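Local coordinates for protein N-isopropylammelide isopropylaminohydrolase (Burkholderia multivorans ATCC 17616, PDB 6NBO) that belongs to the amidohydrolase family of TIM-barrel metalloproteins and carries zinc ions held by histidine and aspartate side chains, at residues Met9-Ile14 and Pro45-Glu50; Ala133-Leu138 and Ala175-Ala180; Glu320-Ile325 and Glu377-Arg382. All coordinates share one frame; numbering follows the deposited sequence.

Contact 1: Met9-Ile14 and Pro45-Glu50; sequences MTALLI and PGCAIE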
loop_
_atom_site.group_PDB
_atom_site.type_symbol
_atom_site.label_atom_id
_atom_site.label_comp_id
_atom_site.label_asym_id
_atom_site.label_seq_id
_atom_site.Cartn_x
_atom_site.Cartn_y
_atom_site.Cartn_z
ATOM N N MET A 9 18.832 21.353 -16.053
ATOM C CA MET A 9 17.865 20.279 -15.856
ATOM C C MET A 9 18.304 18.999 -16.563
ATOM O O MET A 9 18.883 19.041 -17.648
ATOM C CB MET A 9 16.484 20.699 -16.353
ATOM C CG MET A 9 15.371 19.766 -15.910
ATOM S SD MET A 9 13.896 19.936 -16.923
ATOM C CE MET A 9 14.563 19.559 -18.546
ATOM N N THR A 10 18.012 17.861 -15.943
ATOM C CA THR A 10 18.463 16.565 -16.427
ATOM C C THR A 10 17.397 15.909 -17.299
ATOM O O THR A 10 16.198 15.981 -17.000
ATOM C CB THR A 10 18.817 15.650 -15.253
ATOM N N ALA A 11 17.843 15.277 -18.388
ATOM C CA ALA A 11 16.987 14.465 -19.247
ATOM C C ALA A 11 17.528 13.044 -19.329
ATOM O O ALA A 11 18.748 12.835 -19.366
ATOM C CB ALA A 11 16.881 15.048 -20.654
ATOM N N LEU A 12 16.612 12.074 -19.381
ATOM C CA LEU A 12 16.943 10.658 -19.493
ATOM C C LEU A 12 16.060 10.035 -20.562
ATOM O O LEU A 12 14.831 10.104 -20.475
ATOM C CB LEU A 12 16.746 9.932 -18.161
ATOM C CG LEU A 12 16.992 8.421 -18.186
ATOM C CD1 LEU A 12 18.440 8.106 -18.508
ATOM C CD2 LEU A 12 16.590 7.827 -16.836
ATOM N N LEU A 13 16.682 9.441 -21.573
ATOM C CA LEU A 13 15.968 8.740 -22.632
ATOM C C LEU A 13 16.185 7.248 -22.418
ATOM O O LEU A 13 17.305 6.751 -22.573
ATOM C CB LEU A 13 16.453 9.177 -24.016
ATOM C CG LEU A 13 15.794 8.459 -25.203
ATOM C CD1 LEU A 13 14.280 8.639 -25.171
ATOM C CD2 LEU A 13 16.366 8.962 -26.515
ATOM N N ILE A 14 15.117 6.546 -22.060
ATOM C CA ILE A 14 15.135 5.093 -21.937
ATOM C C ILE A 14 14.645 4.525 -23.264
ATOM O O ILE A 14 13.465 4.651 -23.604
ATOM C CB ILE A 14 14.250 4.617 -20.781
ATOM C CG1 ILE A 14 14.663 5.300 -19.464
ATOM C CG2 ILE A 14 14.288 3.083 -20.686
ATOM C CD1 ILE A 14 13.686 5.001 -18.292
ATOM N N PRO A 45 19.529 17.560 -26.790
ATOM C CA PRO A 45 20.987 17.680 -26.655
ATOM C C PRO A 45 21.439 17.387 -25.227
ATOM O O PRO A 45 20.811 17.817 -24.260
ATOM C CB PRO A 45 21.255 19.137 -27.054
ATOM C CG PRO A 45 20.108 19.487 -27.958
ATOM C CD PRO A 45 18.923 18.740 -27.431
ATOM N N GLY A 46 22.503 16.590 -25.099
ATOM C CA GLY A 46 23.112 16.302 -23.809
ATOM C C GLY A 46 22.372 15.324 -22.926
ATOM O O GLY A 46 22.737 15.159 -21.757
ATOM N N CYS A 47 21.355 14.658 -23.442
ATOM C CA CYS A 47 20.509 13.777 -22.657
ATOM C C CYS A 47 21.222 12.454 -22.378
ATOM O O CYS A 47 21.882 11.909 -23.263
ATOM C CB CYS A 47 19.213 13.559 -23.441
ATOM S SG CYS A 47 18.013 12.400 -22.848
ATOM N N ALA A 48 21.081 11.938 -21.161
ATOM C CA ALA A 48 21.586 10.606 -20.858
ATOM C C ALA A 48 20.747 9.551 -21.575
ATOM O O ALA A 48 19.541 9.715 -21.780
ATOM C CB ALA A 48 21.563 10.350 -19.349
ATOM N N ILE A 49 21.402 8.463 -21.973
ATOM C CA ILE A 49 20.764 7.373 -22.705
ATOM C C ILE A 49 20.821 6.118 -21.849
ATOM O O ILE A 49 21.888 5.760 -21.338
ATOM C CB ILE A 49 21.457 7.112 -24.058
ATOM C CG1 ILE A 49 21.542 8.395 -24.887
ATOM C CG2 ILE A 49 20.714 6.023 -24.820
ATOM C CD1 ILE A 49 20.196 8.945 -25.246
ATOM N N GLU A 50 19.687 5.442 -21.711
ATOM C CA GLU A 50 19.628 4.134 -21.069
ATOM C C GLU A 50 19.056 3.144 -22.079
ATOM O O GLU A 50 17.941 3.336 -22.573
ATOM C CB GLU A 50 18.778 4.210 -19.797
ATOM C CG GLU A 50 18.789 2.987 -18.947
ATOM C CD GLU A 50 20.111 2.756 -18.245
ATOM O OE1 GLU A 50 20.884 3.719 -18.024
ATOM O OE2 GLU A 50 20.366 1.592 -17.910
#
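The peptide groups of Ala11-Ile14 and Ala48-Glu50 are the flat groups that meet here, joined side by side into a sheet that carries Leu12, Ile14, Ala48 and Glu50 on one face and Leu13 and Ile49 on the other. Leu13 does most of the backbone bonding. Its N donates to Ala48 O at 2.9 Å, an almost straight bond, and its O accepts from Glu50 N, also at 2.9 Å. The bond from Ala48 N to Ala11 O is longer at 3.1 Å and bent, with 146° at the hydrogen; here the second strand is only beginning. Past the last of these bonds, Ile14 CA brings a C-H toward Glu50 O at 3.4 Å. The pair is parallel, and it closes one side of the four-stranded sheet of the small beta domain: strand 48-51 is outermost, while strand 25-30 pairs with the far side of strand 11-17. On the face of Leu12 and Glu50, Leu12 stretches one branch across to the other strand, CD1 reaching Ala48 CB at 3.9 Å and Glu50 CB at 4.1 Å. Both Leu12 and Glu50 touch Ile394 of strand 393-397. The Glu50 chain bends at its second torsion (70°), leading the carboxylate away from strand 11-14 to a salt bridge between OE2 and Arg397. On the face of Leu13 and Ile49, these two lie alongside each other, pointing the same way. A second torsion of -63° folds Ile49 CD1 back across the gap, where it meets Leu13 CB at 3.9 Å and Leu13 CD2 at 4.0 Å.

Contact 2: Ala133-Leu138 and Ala175-Ala180; sequences AGLRHL and ADALAA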
loop_
_atom_site.group_PDB
_atom_site.type_symbol
_atom_site.label_atom_id
_atom_site.label_comp_id
_atom_site.label_asym_id
_atom_site.label_seq_id
_atom_site.Cartn_x
_atom_site.Cartn_y
_atom_site.Cartn_z
ATOM N N ALA A 133 3.424 4.224 23.645
ATOM C CA ALA A 133 4.580 4.842 23.020
ATOM C C ALA A 133 4.372 6.294 22.633
ATOM O O ALA A 133 5.350 6.963 22.286
ATOM C CB ALA A 133 4.980 4.059 21.759
ATOM N N GLY A 134 3.142 6.801 22.663
ATOM C CA GLY A 134 2.939 8.162 22.204
ATOM C C GLY A 134 3.143 8.249 20.704
ATOM O O GLY A 134 2.753 7.356 19.943
ATOM N N LEU A 135 3.757 9.341 20.265
ATOM C CA LEU A 135 4.076 9.526 18.854
ATOM C C LEU A 135 5.470 9.014 18.486
ATOM O O LEU A 135 5.987 9.369 17.423
ATOM C CB LEU A 135 3.960 11.009 18.480
ATOM C CG LEU A 135 2.610 11.688 18.763
ATOM C CD1 LEU A 135 2.595 13.128 18.236
ATOM C CD2 LEU A 135 1.455 10.882 18.187
ATOM N N ARG A 136 6.096 8.193 19.336
ATOM C CA ARG A 136 7.485 7.820 19.072
ATOM C C ARG A 136 7.627 7.060 17.758
ATOM O O ARG A 136 8.557 7.321 16.985
ATOM C CB ARG A 136 8.066 6.998 20.224
ATOM C CG ARG A 136 9.440 6.446 19.856
ATOM C CD ARG A 136 10.297 6.137 21.052
ATOM N NE ARG A 136 9.567 5.513 22.148
ATOM C CZ ARG A 136 9.150 4.249 22.160
ATOM N NH1 ARG A 136 8.518 3.777 23.230
ATOM N NH2 ARG A 136 9.352 3.464 21.107
ATOM N N HIS A 137 6.735 6.100 17.493
ATOM C CA HIS A 137 6.820 5.374 16.227
ATOM C C HIS A 137 6.552 6.302 15.051
ATOM O O HIS A 137 7.220 6.214 14.014
ATOM C CB HIS A 137 5.832 4.204 16.198
ATOM C CG HIS A 137 5.940 3.279 17.372
ATOM N ND1 HIS A 137 7.125 2.688 17.756
ATOM C CD2 HIS A 137 5.001 2.835 18.243
ATOM C CE1 HIS A 137 6.912 1.927 18.816
ATOM N NE2 HIS A 137 5.632 1.998 19.130
ATOM N N LEU A 138 5.559 7.182 15.185
ATOM C CA LEU A 138 5.284 8.160 14.136
ATOM C C LEU A 138 6.515 9.004 13.828
ATOM O O LEU A 138 6.886 9.176 12.660
ATOM C CB LEU A 138 4.113 9.049 14.553
ATOM C CG LEU A 138 3.795 10.145 13.541
ATOM C CD1 LEU A 138 3.396 9.509 12.199
ATOM C CD2 LEU A 138 2.691 11.066 14.079
ATOM N N ALA A 175 -5.302 12.827 17.196
ATOM C CA ALA A 175 -5.345 14.188 16.674
ATOM C C ALA A 175 -3.943 14.777 16.588
ATOM O O ALA A 175 -3.576 15.402 15.585
ATOM C CB ALA A 175 -6.246 15.059 17.551
ATOM N N ASP A 176 -3.145 14.599 17.646
ATOM C CA ASP A 176 -1.756 15.056 17.618
ATOM C C ASP A 176 -0.984 14.411 16.478
ATOM O O ASP A 176 -0.121 15.049 15.867
ATOM C CB ASP A 176 -1.063 14.746 18.945
ATOM C CG ASP A 176 -1.606 15.565 20.086
ATOM O OD1 ASP A 176 -2.368 16.521 19.822
ATOM O OD2 ASP A 176 -1.274 15.246 21.243
ATOM N N ALA A 177 -1.270 13.138 16.183
ATOM C CA ALA A 177 -0.558 12.454 15.110
ATOM C C ALA A 177 -0.859 13.098 13.764
ATOM O O ALA A 177 0.044 13.314 12.948
ATOM C CB ALA A 177 -0.936 10.968 15.085
ATOM N N LEU A 178 -2.136 13.379 13.497
ATOM C CA LEU A 178 -2.488 14.070 12.259
ATOM C C LEU A 178 -1.815 15.433 12.188
ATOM O O LEU A 178 -1.249 15.803 11.152
ATOM C CB LEU A 178 -4.005 14.217 12.150
ATOM C CG LEU A 178 -4.790 12.909 12.155
ATOM C CD1 LEU A 178 -6.279 13.188 12.014
ATOM C CD2 LEU A 178 -4.311 11.975 11.056
ATOM N N ALA A 179 -1.846 16.185 13.287
ATOM C CA ALA A 179 -1.180 17.482 13.307
ATOM C C ALA A 179 0.314 17.351 13.057
ATOM O O ALA A 179 0.925 18.249 12.467
ATOM C CB ALA A 179 -1.427 18.178 14.641
ATOM N N ALA A 180 0.920 16.254 13.497
ATOM C CA ALA A 180 2.366 16.109 13.382
ATOM C C ALA A 180 2.809 15.600 12.020
ATOM O O ALA A 180 4.012 15.583 11.752
ATOM C CB ALA A 180 2.893 15.159 14.461
#
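Leu135 lays its forked end over the helix of Ala175-Ala180, with CD2 against Ala177 CB at 3.9 Å and CD1 against Asp176 CB at 4.1 Å. The two side chains Leu135 and Asp176 cross at about a right angle, and the leucine touches the aspartate at CB, its aliphatic root. Leu138, one turn further along, comes to the same alanine from beside Leu135. Its CD2 packs on Ala177 CB at 3.8 Å and on Ala180 CB at 4.1 Å, and the same methyl lies 3.7 Å from Ala177 O. Leu138 sends CG anti to the backbone N (chi1 177°), whereas Leu135 swings CG beside its N (chi1 -56°), and the two ends converge on Ala177. No hydrogen bond crosses between the segments; the contact is wholly van der Waals. Leu135 holds the N-cap position of helix 136-147, where its side chain can offer no capping acceptor and serves packing instead. A type II' turn from Ala133 to Arg136, with Gly134 at positive phi, brings the chain into that helix, and Asp130 OD1 accepts from Ala133 N. Beneath the alanine-rich surface, Leu138 reaches Ile156 and Ala177 reaches Ala158, both on strand 153-159. The start of one helix set against the end of the next, over the strand 153-159 that lies between them in the chain, belongs to the outer helical layer of the TIM barrel.

Contact 3: Glu320-Ile325 and Glu377-Arg382; sequences ERAMLI and EAVVAR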
loop_
_atom_site.group_PDB
_atom_site.type_symbol
_atom_site.label_atom_id
_atom_site.label_comp_id
_atom_site.label_asym_id
_atom_site.label_seq_id
_atom_site.Cartn_x
_atom_site.Cartn_y
_atom_site.Cartn_z
ATOM N N GLU A 320 5.825 -9.988 -6.115
ATOM C CA GLU A 320 5.511 -11.204 -5.377
ATOM C C GLU A 320 4.154 -11.097 -4.697
ATOM O O GLU A 320 3.411 -12.085 -4.619
ATOM C CB GLU A 320 6.600 -11.503 -4.348
ATOM C CG GLU A 320 6.364 -12.813 -3.617
ATOM C CD GLU A 320 7.627 -13.314 -2.969
ATOM O OE1 GLU A 320 7.769 -13.147 -1.743
ATOM O OE2 GLU A 320 8.491 -13.842 -3.698
ATOM N N ARG A 321 3.814 -9.916 -4.177
ATOM C CA ARG A 321 2.493 -9.769 -3.567
ATOM C C ARG A 321 1.393 -9.918 -4.612
ATOM O O ARG A 321 0.346 -10.528 -4.349
ATOM C CB ARG A 321 2.389 -8.420 -2.852
ATOM C CG ARG A 321 1.081 -8.219 -2.074
ATOM C CD ARG A 321 0.802 -9.358 -1.109
ATOM N NE ARG A 321 1.967 -9.755 -0.311
ATOM C CZ ARG A 321 1.909 -10.611 0.707
ATOM N NH1 ARG A 321 0.747 -11.138 1.067
ATOM N NH2 ARG A 321 3.005 -10.936 1.369
ATOM N N ALA A 322 1.620 -9.385 -5.810
ATOM C CA ALA A 322 0.668 -9.584 -6.896
ATOM C C ALA A 322 0.501 -11.060 -7.195
ATOM O O ALA A 322 -0.626 -11.545 -7.371
ATOM C CB ALA A 322 1.131 -8.841 -8.150
ATOM N N MET A 323 1.617 -11.795 -7.247
ATOM C CA MET A 323 1.545 -13.237 -7.447
ATOM C C MET A 323 0.720 -13.905 -6.355
ATOM O O MET A 323 -0.083 -14.802 -6.636
ATOM C CB MET A 323 2.954 -13.841 -7.475
ATOM C CG MET A 323 2.969 -15.326 -7.841
ATOM S SD MET A 323 4.560 -16.089 -7.499
ATOM C CE MET A 323 4.518 -16.157 -5.703
ATOM N N LEU A 324 0.905 -13.496 -5.098
ATOM C CA LEU A 324 0.179 -14.164 -4.018
ATOM C C LEU A 324 -1.310 -13.828 -4.062
ATOM O O LEU A 324 -2.159 -14.683 -3.775
ATOM C CB LEU A 324 0.778 -13.780 -2.671
ATOM C CG LEU A 324 2.191 -14.294 -2.398
ATOM C CD1 LEU A 324 2.715 -13.664 -1.115
ATOM C CD2 LEU A 324 2.184 -15.815 -2.274
ATOM N N ILE A 325 -1.641 -12.590 -4.426
ATOM C CA ILE A 325 -3.045 -12.221 -4.625
ATOM C C ILE A 325 -3.668 -13.084 -5.723
ATOM O O ILE A 325 -4.771 -13.628 -5.570
ATOM C CB ILE A 325 -3.148 -10.715 -4.940
ATOM C CG1 ILE A 325 -2.792 -9.893 -3.692
ATOM C CG2 ILE A 325 -4.546 -10.345 -5.443
ATOM C CD1 ILE A 325 -2.627 -8.400 -3.947
ATOM N N GLU A 377 4.116 -13.148 -17.045
ATOM C CA GLU A 377 5.401 -13.728 -16.658
ATOM C C GLU A 377 6.061 -12.918 -15.549
ATOM O O GLU A 377 6.604 -13.487 -14.596
ATOM C CB GLU A 377 6.344 -13.827 -17.860
ATOM C CG GLU A 377 7.685 -14.460 -17.496
ATOM C CD GLU A 377 8.753 -14.314 -18.584
ATOM O OE1 GLU A 377 8.411 -14.085 -19.765
ATOM O OE2 GLU A 377 9.949 -14.430 -18.248
ATOM N N ALA A 378 6.040 -11.588 -15.661
ATOM C CA ALA A 378 6.646 -10.759 -14.625
ATOM C C ALA A 378 6.011 -11.014 -13.266
ATOM O O ALA A 378 6.703 -10.998 -12.241
ATOM C CB ALA A 378 6.525 -9.278 -14.988
ATOM N N VAL A 379 4.689 -11.221 -13.230
ATOM C CA VAL A 379 4.028 -11.510 -11.957
ATOM C C VAL A 379 4.553 -12.812 -11.347
ATOM O O VAL A 379 4.941 -12.852 -10.171
ATOM C CB VAL A 379 2.499 -11.546 -12.133
ATOM C CG1 VAL A 379 1.834 -12.105 -10.863
ATOM C CG2 VAL A 379 1.971 -10.144 -12.421
ATOM N N VAL A 380 4.579 -13.898 -12.122
ATOM C CA VAL A 380 4.930 -15.171 -11.480
ATOM C C VAL A 380 6.444 -15.360 -11.365
ATOM O O VAL A 380 6.920 -15.991 -10.410
ATOM C CB VAL A 380 4.289 -16.374 -12.201
ATOM C CG1 VAL A 380 2.783 -16.178 -12.348
ATOM C CG2 VAL A 380 4.952 -16.643 -13.539
ATOM N N ALA A 381 7.223 -14.849 -12.319
ATOM C CA ALA A 381 8.665 -15.052 -12.266
ATOM C C ALA A 381 9.371 -14.040 -11.377
ATOM O O ALA A 381 10.485 -14.318 -10.917
ATOM C CB ALA A 381 9.282 -14.992 -13.665
ATOM N N ARG A 382 8.756 -12.888 -11.125
ATOM C CA ARG A 382 9.345 -11.838 -10.299
ATOM C C ARG A 382 10.799 -11.544 -10.681
ATOM O O ARG A 382 11.684 -11.549 -9.823
ATOM C CB ARG A 382 9.249 -12.213 -8.827
ATOM C CG ARG A 382 7.796 -12.353 -8.313
ATOM C CD ARG A 382 7.687 -13.446 -7.249
ATOM N NE ARG A 382 7.756 -14.800 -7.801
ATOM C CZ ARG A 382 8.077 -15.875 -7.084
ATOM N NH1 ARG A 382 8.392 -15.741 -5.801
ATOM N NH2 ARG A 382 8.110 -17.082 -7.644
#
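Arg382 and Glu320 form the salt bridge of this contact, with NH1 donating to OE2 at 2.8 Å. The oxygen lies in the guanidinium plane, but the nitrogen comes to it from the anti side and out of the carboxylate plane; the two planes are turned 56° apart. Over one face of the same guanidinium sits Met323 SD, 3.3 Å above the plane and displaced toward the rim. The Met323 chain runs extended out to the sulfur and then bends (chi3 73°), bringing CE over the group as well. NE and NH2 turn back to the helix that Arg382 has just left, both gripping Val380 O, at 3.0 Å and 3.2 Å; NE comes from above the carbonyl plane. The arginine thus folds back on the C-terminal end of helix 375-381, where its positive charge would probably be favoured by the helix dipole. The aliphatic part of Arg382 is used too, Arg382 CD packing on Glu320 CB at 3.7 Å. The segments 320-325 and 377-381 cross nearly at right angles (-94°), their axes approaching to 7.9 Å, and the joint ties a helix of the amidohydrolase barrel to one that lies between strands 367-370 and 387-390 in the sequence. At the crossing Val379 CG1 presses on Met323 CA at 3.6 Å. Val379 O is covered by Met323 CB and, though buried, has no polar partner in the model. Farther out, Leu341 and Leu337 of helix 334-342 back Val379 and Val380. Asp317 touches Arg382, and its OD1 takes a weak hydrogen bond from Glu320 N.

In the fold
The three contacts follow one another along the chain without interleaving, each closing before the next opens. Contact 1 lies in the small beta domain, about 31 Å from the centre of the chain, and its strands belong to a sheet shared with neither of the others. Contacts 2 and 3 both belong to the amidohydrolase part of the chain but lie on opposite sides of the chain's centre, with their own centres about 35 Å apart. Contact 2 joins consecutive barrel helices, whereas contact 3 pairs a late helix with one near the C-terminal strands. None touches another; the nearest atoms of contacts 1 and 3 are still about 16 Å apart. The contacts thus sample three separate places: the beta domain, one flank of the zinc-bearing barrel, and the helices at the end of the barrel sequence.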